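Local coordinates for laccase (Botrytis aclada, PDB 3SQR), which oxidises phenolic compounds such as hydroquinones at its copper sites while reducing dioxygen to water, and probably takes part in lignin degradation, at residues 392-397 / 402-407; 459-464 / 529-534; 500-503 / 509-512. All blocks are in the same frame, centred on the assembly; numbering follows the deposited sequence. Where two conformers were deposited one is given.

Interaction 1. Residues 392-397 / 402-407. With NAG (2-acetamido-2-deoxy-beta-D-glucopyranose), chain I.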
ATOM      1  N   GLU A 392     -21.774  -0.705   4.213  1.00 28.44           N
ATOM      2  CA  GLU A 392     -21.748  -0.248   2.861  1.00 28.14           C
ATOM      3  C   GLU A 392     -21.549  -1.439   1.921  1.00 27.28           C
ATOM      4  O   GLU A 392     -20.993  -2.460   2.294  1.00 27.45           O
ATOM      5  CB  GLU A 392     -20.688   0.826   2.673  1.00 29.39           C
ATOM      6  CG  GLU A 392     -21.136   2.161   3.371  1.00 31.34           C
ATOM      7  CD  GLU A 392     -20.510   3.340   2.805  1.00 36.24           C
ATOM      8  OE1 GLU A 392     -19.269   3.314   2.593  1.00 36.21           O
ATOM      9  OE2 GLU A 392     -21.251   4.326   2.612  1.00 33.94           O
ATOM     10  N   GLN A 393     -22.049  -1.251   0.721  1.00 27.09           N
ATOM     11  CA  GLN A 393     -22.177  -2.320  -0.251  1.00 26.87           C
ATOM     12  C   GLN A 393     -21.591  -1.942  -1.566  1.00 25.96           C
ATOM     13  O   GLN A 393     -21.948  -0.933  -2.183  1.00 27.15           O
ATOM     14  CB  GLN A 393     -23.652  -2.707  -0.417  1.00 28.38           C
ATOM     15  CG  GLN A 393     -24.301  -3.049   0.911  1.00 30.21           C
ATOM     16  CD  GLN A 393     -25.776  -3.345   0.757  1.00 32.60           C
ATOM     17  OE1 GLN A 393     -26.421  -2.873  -0.164  1.00 33.43           O
ATOM     18  NE2 GLN A 393     -26.293  -4.126   1.637  1.00 32.99           N
ATOM     19  N   VAL A 394     -20.711  -2.811  -2.031  1.00 26.66           N
ATOM     20  CA  VAL A 394     -20.055  -2.610  -3.311  1.00 26.70           C
ATOM     21  C   VAL A 394     -20.853  -3.270  -4.427  1.00 26.47           C
ATOM     22  O   VAL A 394     -21.197  -4.430  -4.361  1.00 26.90           O
ATOM     23  CB  VAL A 394     -18.634  -3.149  -3.292  1.00 25.64           C
ATOM     24  CG1 VAL A 394     -17.892  -2.817  -4.593  1.00 26.69           C
ATOM     25  CG2 VAL A 394     -17.872  -2.528  -2.077  1.00 24.74           C
ATOM     26  N   SER A 395     -21.062  -2.487  -5.467  1.00 26.76           N
ATOM     27  CA  SER A 395     -21.633  -2.969  -6.698  1.00 28.80           C
ATOM     28  C   SER A 395     -20.889  -2.341  -7.879  1.00 29.31           C
ATOM     29  O   SER A 395     -19.823  -1.742  -7.689  1.00 27.47           O
ATOM     30  CB  SER A 395     -23.141  -2.668  -6.725  1.00 28.34           C
ATOM     31  OG  SER A 395     -23.723  -3.389  -7.781  1.00 29.98           O
ATOM     32  N   SER A 396     -21.422  -2.505  -9.083  1.00 29.78           N
ATOM     33  CA  SER A 396     -20.852  -1.849 -10.236  1.00 30.63           C
ATOM     34  C   SER A 396     -21.911  -1.259 -11.135  1.00 32.57           C
ATOM     35  O   SER A 396     -23.094  -1.619 -11.043  1.00 29.65           O
ATOM     36  CB  SER A 396     -19.969  -2.809 -11.017  1.00 31.88           C
ATOM     37  OG  SER A 396     -20.758  -3.844 -11.555  1.00 30.99           O
ATOM     38  N   ALA A 397     -21.485  -0.368 -12.012  1.00 33.91           N
ATOM     39  CA  ALA A 397     -22.404   0.297 -12.939  1.00 36.14           C
ATOM     40  C   ALA A 397     -21.577   0.696 -14.128  1.00 38.49           C
ATOM     41  O   ALA A 397     -20.352   0.492 -14.135  1.00 40.06           O
ATOM     42  CB  ALA A 397     -23.065   1.502 -12.320  1.00 35.22           C
ATOM     43  N   PHE A 402     -16.800   1.585 -16.961  1.00 30.85           N
ATOM     44  CA  PHE A 402     -17.115   0.693 -15.853  1.00 29.35           C
ATOM     45  C   PHE A 402     -16.747   1.412 -14.565  1.00 28.84           C
ATOM     46  O   PHE A 402     -15.634   1.873 -14.419  1.00 28.58           O
ATOM     47  CB  PHE A 402     -16.285  -0.574 -15.953  1.00 31.11           C
ATOM     48  CG  PHE A 402     -16.623  -1.608 -14.958  1.00 31.24           C
ATOM     49  CD1 PHE A 402     -16.061  -1.585 -13.679  1.00 34.19           C
ATOM     50  CD2 PHE A 402     -17.458  -2.655 -15.294  1.00 34.93           C
ATOM     51  CE1 PHE A 402     -16.367  -2.559 -12.757  1.00 35.70           C
ATOM     52  CE2 PHE A 402     -17.762  -3.635 -14.372  1.00 36.72           C
ATOM     53  CZ  PHE A 402     -17.213  -3.570 -13.086  1.00 36.44           C
ATOM     54  N   THR A 403     -17.684   1.474 -13.644  1.00 28.85           N
ATOM     55  CA  THR A 403     -17.458   2.102 -12.361  1.00 28.48           C
ATOM     56  C   THR A 403     -17.889   1.131 -11.282  1.00 29.02           C
ATOM     57  O   THR A 403     -18.829   0.365 -11.474  1.00 29.52           O
ATOM     58  CB  THR A 403     -18.238   3.391 -12.152  1.00 29.33           C
ATOM     59  OG1 THR A 403     -19.650   3.115 -12.135  1.00 30.81           O
ATOM     60  CG2 THR A 403     -17.946   4.420 -13.216  1.00 28.97           C
ATOM     61  N   TRP A 404     -17.201   1.198 -10.143  1.00 27.07           N
ATOM     62  CA  TRP A 404     -17.632   0.555  -8.906  1.00 26.32           C
ATOM     63  C   TRP A 404     -18.450   1.553  -8.093  1.00 25.34           C
ATOM     64  O   TRP A 404     -18.131   2.759  -8.088  1.00 26.16           O
ATOM     65  CB  TRP A 404     -16.418   0.093  -8.072  1.00 26.84           C
ATOM     66  CG  TRP A 404     -15.496  -0.806  -8.796  1.00 27.70           C
ATOM     67  CD1 TRP A 404     -14.403  -0.430  -9.485  1.00 27.84           C
ATOM     68  CD2 TRP A 404     -15.640  -2.218  -9.003  1.00 27.08           C
ATOM     69  NE1 TRP A 404     -13.810  -1.522 -10.057  1.00 27.99           N
ATOM     70  CE2 TRP A 404     -14.543  -2.635  -9.789  1.00 27.55           C
ATOM     71  CE3 TRP A 404     -16.598  -3.168  -8.614  1.00 28.17           C
ATOM     72  CZ2 TRP A 404     -14.368  -3.932 -10.202  1.00 27.71           C
ATOM     73  CZ3 TRP A 404     -16.403  -4.485  -9.016  1.00 30.51           C
ATOM     74  CH2 TRP A 404     -15.299  -4.854  -9.802  1.00 31.59           C
ATOM     75  N   THR A 405     -19.412   1.056  -7.317  1.00 26.79           N
ATOM     76  CA  THR A 405     -20.193   1.904  -6.491  1.00 27.37           C
ATOM     77  C   THR A 405     -20.204   1.376  -5.078  1.00 26.91           C
ATOM     78  O   THR A 405     -20.065   0.202  -4.826  1.00 24.72           O
ATOM     79  CB  THR A 405     -21.660   2.009  -7.023  1.00 27.97           C
ATOM     80  OG1 THR A 405     -22.201   0.683  -6.991  1.00 27.74           O
ATOM     81  CG2 THR A 405     -21.705   2.605  -8.471  1.00 26.90           C
ATOM     82  N   ILE A 406     -20.328   2.320  -4.161  1.00 27.67           N
ATOM     83  CA  ILE A 406     -20.500   2.081  -2.739  1.00 28.20           C
ATOM     84  C   ILE A 406     -21.820   2.729  -2.373  1.00 28.47           C
ATOM     85  O   ILE A 406     -21.992   3.956  -2.488  1.00 28.71           O
ATOM     86  CB  ILE A 406     -19.425   2.788  -1.962  1.00 27.75           C
ATOM     87  CG1 ILE A 406     -18.055   2.437  -2.567  1.00 29.23           C
ATOM     88  CG2 ILE A 406     -19.517   2.368  -0.469  1.00 28.76           C
ATOM     89  CD1 ILE A 406     -17.364   1.347  -1.854  0.50 29.92           C
ATOM     90  N   ASN A 407     -22.741   1.895  -1.951  1.00 30.20           N
ATOM     91  CA  ASN A 407     -24.137   2.268  -1.807  1.00 30.60           C
ATOM     92  C   ASN A 407     -24.598   3.131  -2.931  1.00 30.22           C
ATOM     93  O   ASN A 407     -25.104   4.246  -2.746  1.00 31.25           O
ATOM     94  CB  ASN A 407     -24.320   2.947  -0.463  1.00 31.82           C
ATOM     95  CG  ASN A 407     -24.559   1.965   0.593  1.00 33.81           C
ATOM     96  OD1 ASN A 407     -23.882   0.959   0.674  1.00 32.96           O
ATOM     97  ND2 ASN A 407     -25.533   2.243   1.438  1.00 35.26           N
TER
HETATM   98  C1  NAG I 558     -25.892   1.327   2.480  1.00 36.32           C
HETATM   99  C2  NAG I 558     -26.212   1.959   3.829  1.00 36.91           C
HETATM  100  C3  NAG I 558     -26.709   0.876   4.774  1.00 36.02           C
HETATM  101  C4  NAG I 558     -27.871   0.121   4.160  1.00 37.80           C
HETATM  102  C5  NAG I 558     -27.384  -0.503   2.851  1.00 37.39           C
HETATM  103  C6  NAG I 558     -28.485  -1.338   2.174  1.00 39.33           C
HETATM  104  C7  NAG I 558     -24.968   3.978   4.542  1.00 36.30           C
HETATM  105  C8  NAG I 558     -23.759   4.564   5.233  1.00 39.83           C
HETATM  106  N2  NAG I 558     -25.069   2.661   4.463  1.00 33.11           N
HETATM  107  O3  NAG I 558     -27.107   1.533   5.945  1.00 32.79           O
HETATM  108  O4  NAG I 558     -28.250  -0.916   5.039  1.00 37.20           O
HETATM  109  O5  NAG I 558     -27.030   0.592   2.021  1.00 32.78           O
HETATM  110  O6  NAG I 558     -29.563  -0.461   1.923  1.00 36.50           O
HETATM  111  O7  NAG I 558     -25.806   4.743   4.078  1.00 38.95           O
HETATM  112  O   HOH W   1     -23.222  -0.004  -4.521  1.00 30.24           O
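S396 lays its CB against the far end of the F402 ring, 3.5 Å from CZ, a ring carried there with CG anti to the F402 backbone N (chi1 -174°). The F402 ring then leans on the next aromatic: its CE1 lies 3.4 Å above the plane of the W404 indole, displaced toward the rim, and W404 NE1 comes in the plane of the phenyl ring at its edge. At the benzo end of the indole, CE3 meets V394 CG1 obliquely. V394, S396, W404 and I406 all lie on one face of the strand pair, and W404 continues beyond it to the rings of H463 and H531 at the type 1 copper.

The strands form an antiparallel beta hairpin at one margin of a six-stranded sheet, 402-406 being outermost and 387-398 running beside strand 448-455. S395 and T405 make a hydrogen-bonded pair, as do A397 and T403, with S396-W404 as the non-hydrogen-bonded pair between them and V394-I406 as another, on the far side of S395-T405. On the face carrying T405, its OG1 shares a water with Q393 O; the water donates to that carbonyl and lies 2.8 Å from it.

Where strand 402-406 gives out, N407 continues the ladder with its side chain. Its OD1 takes the Q393 N-H at 2.9 Å, almost end-on to the amide carbonyl (C=O...N 174°), and N407 N donates back to Q393 O. The first of these restrains the amide through OD1, and its other arm, ND2, carries the N-linked NAG, 1.4 Å from C1. The Q393 amide flanks the sugar, OE1 3.5 Å from NAG C6; the carboxylate of E392 reaches past I406 to Y451 OH, and the sugar is also hydrogen-bonded to D391 O.

Interaction 2. Residues 459-464 / 529-534. With CU (copper (II) ion), chain D.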
ATOM      1  N   PHE A 459     -18.844 -10.599  -8.628  1.00 29.57           N
ATOM      2  CA  PHE A 459     -17.651 -10.987  -9.385  1.00 29.06           C
ATOM      3  C   PHE A 459     -16.699 -11.821  -8.555  1.00 28.51           C
ATOM      4  O   PHE A 459     -15.800 -12.469  -9.070  1.00 29.15           O
ATOM      5  CB  PHE A 459     -16.937  -9.750  -9.879  1.00 28.44           C
ATOM      6  CG  PHE A 459     -17.756  -8.895 -10.762  1.00 28.02           C
ATOM      7  CD1 PHE A 459     -18.413  -9.398 -11.872  1.00 28.22           C
ATOM      8  CD2 PHE A 459     -17.875  -7.536 -10.485  1.00 31.10           C
ATOM      9  CE1 PHE A 459     -19.161  -8.561 -12.705  1.00 28.55           C
ATOM     10  CE2 PHE A 459     -18.642  -6.713 -11.309  1.00 30.46           C
ATOM     11  CZ  PHE A 459     -19.273  -7.224 -12.410  1.00 29.03           C
ATOM     12  N   GLY A 460     -16.879 -11.819  -7.232  1.00 27.79           N
ATOM     13  CA  GLY A 460     -16.046 -12.651  -6.439  1.00 28.34           C
ATOM     14  C   GLY A 460     -14.546 -12.272  -6.479  1.00 28.98           C
ATOM     15  O   GLY A 460     -13.697 -13.117  -6.195  1.00 30.26           O
ATOM     16  N   ILE A 461     -14.249 -10.998  -6.739  1.00 27.68           N
ATOM     17  CA  ILE A 461     -12.859 -10.496  -6.660  1.00 26.62           C
ATOM     18  C   ILE A 461     -12.483 -10.213  -5.193  1.00 25.55           C
ATOM     19  O   ILE A 461     -13.305  -9.694  -4.460  1.00 26.07           O
ATOM     20  CB  ILE A 461     -12.660  -9.234  -7.476  1.00 26.96           C
ATOM     21  CG1 ILE A 461     -12.772  -9.523  -9.013  1.00 27.03           C
ATOM     22  CG2 ILE A 461     -11.233  -8.665  -7.144  1.00 25.15           C
ATOM     23  CD1 ILE A 461     -13.166  -8.315  -9.877  1.00 25.81           C
ATOM     24  N   TRP A 462     -11.270 -10.566  -4.768  1.00 25.30           N
ATOM     25  CA  TRP A 462     -10.808 -10.211  -3.398  1.00 24.77           C
ATOM     26  C   TRP A 462     -10.097  -8.845  -3.415  1.00 26.01           C
ATOM     27  O   TRP A 462      -8.956  -8.751  -3.916  1.00 25.47           O
ATOM     28  CB  TRP A 462      -9.856 -11.297  -2.869  1.00 25.19           C
ATOM     29  CG  TRP A 462     -10.552 -12.552  -2.534  1.00 27.18           C
ATOM     30  CD1 TRP A 462     -11.240 -13.355  -3.389  1.00 30.22           C
ATOM     31  CD2 TRP A 462     -10.641 -13.171  -1.238  1.00 30.25           C
ATOM     32  NE1 TRP A 462     -11.717 -14.458  -2.721  1.00 32.58           N
ATOM     33  CE2 TRP A 462     -11.393 -14.351  -1.394  1.00 27.85           C
ATOM     34  CE3 TRP A 462     -10.153 -12.840   0.022  1.00 29.08           C
ATOM     35  CZ2 TRP A 462     -11.679 -15.205  -0.329  1.00 30.66           C
ATOM     36  CZ3 TRP A 462     -10.439 -13.704   1.109  1.00 32.08           C
ATOM     37  CH2 TRP A 462     -11.191 -14.866   0.911  1.00 30.44           C
ATOM     38  N   HIS A 463     -10.798  -7.792  -2.978  1.00 25.54           N
ATOM     39  CA  HIS A 463     -10.380  -6.402  -3.135  1.00 24.99           C
ATOM     40  C   HIS A 463      -9.532  -5.981  -1.940  1.00 23.43           C
ATOM     41  O   HIS A 463      -9.991  -6.086  -0.804  1.00 23.35           O
ATOM     42  CB  HIS A 463     -11.567  -5.428  -3.237  1.00 25.25           C
ATOM     43  CG  HIS A 463     -12.521  -5.746  -4.342  1.00 26.68           C
ATOM     44  ND1 HIS A 463     -12.415  -5.186  -5.591  1.00 22.05           N
ATOM     45  CD2 HIS A 463     -13.596  -6.579  -4.387  1.00 26.64           C
ATOM     46  CE1 HIS A 463     -13.370  -5.674  -6.379  1.00 26.04           C
ATOM     47  NE2 HIS A 463     -14.124  -6.486  -5.656  1.00 24.39           N
ATOM     48  N   PRO A 464      -8.267  -5.576  -2.182  1.00 22.68           N
ATOM     49  CA  PRO A 464      -7.407  -5.121  -1.067  1.00 22.62           C
ATOM     50  C   PRO A 464      -7.845  -3.747  -0.580  1.00 23.74           C
ATOM     51  O   PRO A 464      -7.674  -2.733  -1.272  1.00 24.93           O
ATOM     52  CB  PRO A 464      -6.028  -5.074  -1.698  1.00 22.31           C
ATOM     53  CG  PRO A 464      -6.329  -4.765  -3.190  1.00 22.85           C
ATOM     54  CD  PRO A 464      -7.565  -5.546  -3.482  1.00 22.09           C
ATOM     55  N   ALA A 529      -5.361  -0.499  -8.594  1.00 21.37           N
ATOM     56  CA  ALA A 529      -5.342   0.836  -9.084  1.00 22.75           C
ATOM     57  C   ALA A 529      -6.487   1.089 -10.048  1.00 22.66           C
ATOM     58  O   ALA A 529      -7.088   2.150  -9.987  1.00 21.90           O
ATOM     59  CB  ALA A 529      -3.951   1.190  -9.752  1.00 23.61           C
ATOM     60  N   TRP A 530      -6.782   0.116 -10.916  1.00 22.25           N
ATOM     61  CA  TRP A 530      -7.936   0.269 -11.790  1.00 23.67           C
ATOM     62  C   TRP A 530      -9.209   0.494 -11.014  1.00 23.24           C
ATOM     63  O   TRP A 530      -9.992   1.362 -11.433  1.00 23.10           O
ATOM     64  CB  TRP A 530      -8.116  -0.913 -12.713  1.00 23.89           C
ATOM     65  CG  TRP A 530      -6.878  -1.370 -13.418  1.00 22.60           C
ATOM     66  CD1 TRP A 530      -6.305  -2.575 -13.331  1.00 25.85           C
ATOM     67  CD2 TRP A 530      -6.114  -0.625 -14.377  1.00 23.47           C
ATOM     68  NE1 TRP A 530      -5.232  -2.655 -14.171  1.00 27.22           N
ATOM     69  CE2 TRP A 530      -5.125  -1.471 -14.844  1.00 25.71           C
ATOM     70  CE3 TRP A 530      -6.267   0.639 -14.966  1.00 26.08           C
ATOM     71  CZ2 TRP A 530      -4.215  -1.079 -15.828  1.00 27.00           C
ATOM     72  CZ3 TRP A 530      -5.378   1.029 -15.915  1.00 28.28           C
ATOM     73  CH2 TRP A 530      -4.357   0.162 -16.323  1.00 23.08           C
ATOM     74  N   HIS A 531      -9.397  -0.243  -9.914  1.00 23.55           N
ATOM     75  CA  HIS A 531     -10.645  -0.172  -9.138  1.00 24.19           C
ATOM     76  C   HIS A 531     -10.736   1.143  -8.403  1.00 24.17           C
ATOM     77  O   HIS A 531     -11.786   1.787  -8.404  1.00 26.23           O
ATOM     78  CB  HIS A 531     -10.748  -1.351  -8.179  1.00 24.59           C
ATOM     79  CG  HIS A 531     -10.853  -2.672  -8.884  1.00 24.05           C
ATOM     80  ND1 HIS A 531     -11.001  -3.859  -8.230  1.00 23.18           N
ATOM     81  CD2 HIS A 531     -10.795  -2.984 -10.207  1.00 23.53           C
ATOM     82  CE1 HIS A 531     -11.062  -4.844  -9.107  1.00 24.49           C
ATOM     83  NE2 HIS A 531     -10.962  -4.330 -10.322  1.00 23.56           N
ATOM     84  N   ALA A 532      -9.624   1.597  -7.850  1.00 24.29           N
ATOM     85  CA  ALA A 532      -9.577   2.928  -7.267  1.00 23.05           C
ATOM     86  C   ALA A 532      -9.956   3.988  -8.263  1.00 23.41           C
ATOM     87  O   ALA A 532     -10.770   4.868  -7.989  1.00 22.46           O
ATOM     88  CB  ALA A 532      -8.137   3.212  -6.645  1.00 24.14           C
ATOM     89  N   SER A 533      -9.366   3.907  -9.446  1.00 23.61           N
ATOM     90  CA  SER A 533      -9.640   4.872 -10.514  1.00 23.55           C
ATOM     91  C   SER A 533     -11.111   4.817 -11.012  1.00 23.59           C
ATOM     92  O   SER A 533     -11.688   5.876 -11.396  1.00 24.83           O
ATOM     93  CB  SER A 533      -8.716   4.627 -11.662  1.00 23.27           C
ATOM     94  OG  SER A 533      -7.500   5.282 -11.392  1.00 24.17           O
ATOM     95  N   GLU A 534     -11.690   3.626 -10.905  1.00 23.83           N
ATOM     96  CA  GLU A 534     -13.108   3.336 -11.178  1.00 25.12           C
ATOM     97  C   GLU A 534     -14.041   3.661 -10.036  1.00 24.76           C
ATOM     98  O   GLU A 534     -15.204   3.293 -10.066  1.00 27.00           O
ATOM     99  CB  GLU A 534     -13.218   1.881 -11.628  1.00 25.66           C
ATOM    100  CG  GLU A 534     -12.618   1.708 -13.002  1.00 25.60           C
ATOM    101  CD  GLU A 534     -12.131   0.340 -13.341  1.00 29.54           C
ATOM    102  OE1 GLU A 534     -12.384  -0.609 -12.584  1.00 27.71           O
ATOM    103  OE2 GLU A 534     -11.462   0.205 -14.418  1.00 29.49           O
TER
HETATM  104 CU    CU D 544     -11.000  -3.898  -6.206  1.00 25.39          CU
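The type 1 copper site of this multicopper oxidase brings a strand and a short helix together: H463, at the start of strand 463-467, and H531, in helix 529-533, bind the same copper ion. Each uses ND1, and each bond is 2.0 Å long. C526 SG completes the set of three protein ligands. The metal draws H463 ND1 and H531 ND1 to 3.3 Å from one another, a spacing set by their shared ion and not by a hydrogen bond between them. The imidazoles meet rim to rim, with neither over the face of the other and their planes 49° apart; H531 ND1 lies in the plane of the H463 ring, at its edge.

Torsions explain how two such different backbones serve one ion. In H531 ND1 is anti to CA (chi2 -178°), which carries the nitrogen straight out from the helix, whereas the H463 ring is turned across its own CA-CB bond (chi2 -93°) to swing ND1 toward the metal. I461 touches both. Its CG2 sits 3.8 Å above the H463 ring, over the centre, and its CD1 extends to within 4.1 Å of H531 CE1, so one branch covers a ring face and the other reaches across to the second ligand. In multicopper oxidases this copper accepts electrons from the reducing substrate; here the residues on either side of C526, H525 and H527, bind copper ions of the trinuclear cluster, giving the family's His-Cys-His route.

W404 of strand 402-406 packs against both imidazoles. Strand 463-467 lies between 520-526 and 501-504, pairing with the latter through the backbones of H463 and L504, while W530, S533 and E534 pack on helix 210-217.

Interaction 3. Residues 500-503 / 509-512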
ATOM      1  N   ASP A 500      -3.438  -2.159   7.979  1.00 22.52           N
ATOM      2  CA  ASP A 500      -4.099  -1.081   7.191  1.00 21.20           C
ATOM      3  C   ASP A 500      -4.578  -1.407   5.787  1.00 20.03           C
ATOM      4  O   ASP A 500      -5.307  -0.629   5.178  1.00 21.84           O
ATOM      5  CB  ASP A 500      -3.179   0.180   7.166  1.00 22.69           C
ATOM      6  CG  ASP A 500      -1.838  -0.068   6.513  1.00 20.92           C
ATOM      7  OD1 ASP A 500      -1.854  -0.353   5.300  1.00 23.37           O
ATOM      8  OD2 ASP A 500      -0.793   0.015   7.239  1.00 23.66           O
ATOM      9  N   VAL A 501      -4.267  -2.622   5.316  1.00 20.73           N
ATOM     10  CA  VAL A 501      -4.833  -3.122   4.044  1.00 21.25           C
ATOM     11  C   VAL A 501      -5.342  -4.539   4.284  1.00 21.11           C
ATOM     12  O   VAL A 501      -4.635  -5.394   4.821  1.00 21.08           O
ATOM     13  CB  VAL A 501      -3.832  -3.141   2.870  1.00 20.67           C
ATOM     14  CG1 VAL A 501      -4.466  -3.759   1.664  1.00 19.02           C
ATOM     15  CG2 VAL A 501      -3.338  -1.772   2.526  1.00 21.91           C
ATOM     16  N   ALA A 502      -6.591  -4.807   3.952  1.00 22.27           N
ATOM     17  CA  ALA A 502      -7.151  -6.151   4.109  1.00 22.64           C
ATOM     18  C   ALA A 502      -8.171  -6.424   3.022  1.00 21.22           C
ATOM     19  O   ALA A 502      -8.877  -5.529   2.541  1.00 21.51           O
ATOM     20  CB  ALA A 502      -7.805  -6.285   5.510  1.00 23.36           C
ATOM     21  N   ALA A 503      -8.237  -7.667   2.628  1.00 22.78           N
ATOM     22  CA  ALA A 503      -9.087  -8.096   1.547  1.00 23.84           C
ATOM     23  C   ALA A 503     -10.546  -8.073   1.902  1.00 24.01           C
ATOM     24  O   ALA A 503     -10.940  -8.610   2.946  1.00 24.24           O
ATOM     25  CB  ALA A 503      -8.699  -9.527   1.111  1.00 23.83           C
ATOM     26  N   TYR A 509     -17.791 -10.330   2.875  1.00 24.65           N
ATOM     27  CA  TYR A 509     -17.700  -9.027   3.542  1.00 25.69           C
ATOM     28  C   TYR A 509     -16.472  -8.934   4.433  1.00 25.01           C
ATOM     29  O   TYR A 509     -15.894  -9.900   4.897  1.00 26.10           O
ATOM     30  CB  TYR A 509     -19.003  -8.734   4.310  1.00 26.01           C
ATOM     31  CG  TYR A 509     -19.230  -9.660   5.454  1.00 26.91           C
ATOM     32  CD1 TYR A 509     -19.932 -10.849   5.299  1.00 29.56           C
ATOM     33  CD2 TYR A 509     -18.788  -9.318   6.745  1.00 28.05           C
ATOM     34  CE1 TYR A 509     -20.128 -11.692   6.367  1.00 29.90           C
ATOM     35  CE2 TYR A 509     -18.982 -10.150   7.799  1.00 31.04           C
ATOM     36  CZ  TYR A 509     -19.660 -11.334   7.609  1.00 31.97           C
ATOM     37  OH  TYR A 509     -19.862 -12.124   8.716  1.00 31.04           O
ATOM     38  N   LEU A 510     -16.070  -7.693   4.643  1.00 26.17           N
ATOM     39  CA  LEU A 510     -14.993  -7.361   5.507  1.00 24.04           C
ATOM     40  C   LEU A 510     -15.547  -6.379   6.526  1.00 23.16           C
ATOM     41  O   LEU A 510     -16.136  -5.374   6.147  1.00 23.86           O
ATOM     42  CB  LEU A 510     -13.896  -6.725   4.672  1.00 23.24           C
ATOM     43  CG  LEU A 510     -12.751  -6.107   5.451  1.00 23.25           C
ATOM     44  CD1 LEU A 510     -11.911  -7.208   6.195  1.00 23.03           C
ATOM     45  CD2 LEU A 510     -11.869  -5.223   4.540  1.00 23.37           C
ATOM     46  N   ALA A 511     -15.370  -6.735   7.794  1.00 24.44           N
ATOM     47  CA  ALA A 511     -15.802  -5.887   8.887  1.00 24.66           C
ATOM     48  C   ALA A 511     -14.530  -5.441   9.590  1.00 23.40           C
ATOM     49  O   ALA A 511     -13.811  -6.248  10.165  1.00 24.72           O
ATOM     50  CB  ALA A 511     -16.745  -6.675   9.849  1.00 23.60           C
ATOM     51  N   ILE A 512     -14.273  -4.137   9.503  1.00 24.76           N
ATOM     52  CA  ILE A 512     -13.082  -3.524  10.077  1.00 24.70           C
ATOM     53  C   ILE A 512     -13.491  -2.493  11.096  1.00 24.47           C
ATOM     54  O   ILE A 512     -14.343  -1.666  10.836  1.00 28.71           O
ATOM     55  CB  ILE A 512     -12.167  -2.887   8.978  1.00 25.08           C
ATOM     56  CG1 ILE A 512     -12.891  -1.878   8.132  1.00 26.87           C
ATOM     57  CG2 ILE A 512     -11.479  -3.974   8.131  1.00 26.97           C
ATOM     58  CD1 ILE A 512     -11.935  -1.001   7.306  1.00 28.58           C
TER
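L510 spreads its two methyl groups against the backbone of A502 and A503. L510 CD2 lies 3.6 Å from A502 O, and L510 CD1 lies 3.7 Å from A503 O and 4.3 Å from A502 CB. The contact is van der Waals in character, a branched leucine end resting on a strand. With CG anti to the backbone N (chi1 171°), the side chain stretches away from its own strand far enough to bridge the 7.1 Å between the CA atoms of A503 and L510.

A second shell holds the partners in place. A503 N donates to D370 OD2 and A503 O accepts from Q477 NE2, and A503 CB, turned away from L510, packs on W462. A502 pairs through its backbone with I465, as L510 does with I453. At the start of the segment, D500 bonds through OD1 to NE2 of H126, a ligand of a type 3 copper, and through OD2 forms a salt bridge with R310.

Strands 501-504 and 509-515 belong to different sheets, and L510 packs where those sheets face each other, as in the beta sandwich of a cupredoxin domain.

How the interactions relate
Interaction 1 comes first along the chain and closes a tight hairpin, with four residues between 392-397 and 402-407. Interaction 2 opens later, at 459-464, and closes only at 529-534; interaction 3, with five residues between 500-503 and 509-512, is nested inside that long loop. Nothing crosses. Interaction 1 and segment 509-512 share the six-stranded sheet, while 463-467 and 501-504 are neighbours in the five-stranded one, and interaction 3 joins the two. Interactions 1 and 2 touch directly, W404 N lying 2.9 Å from E534 O in a probable hydrogen bond, so the hairpin also meets the end of the copper-binding helix.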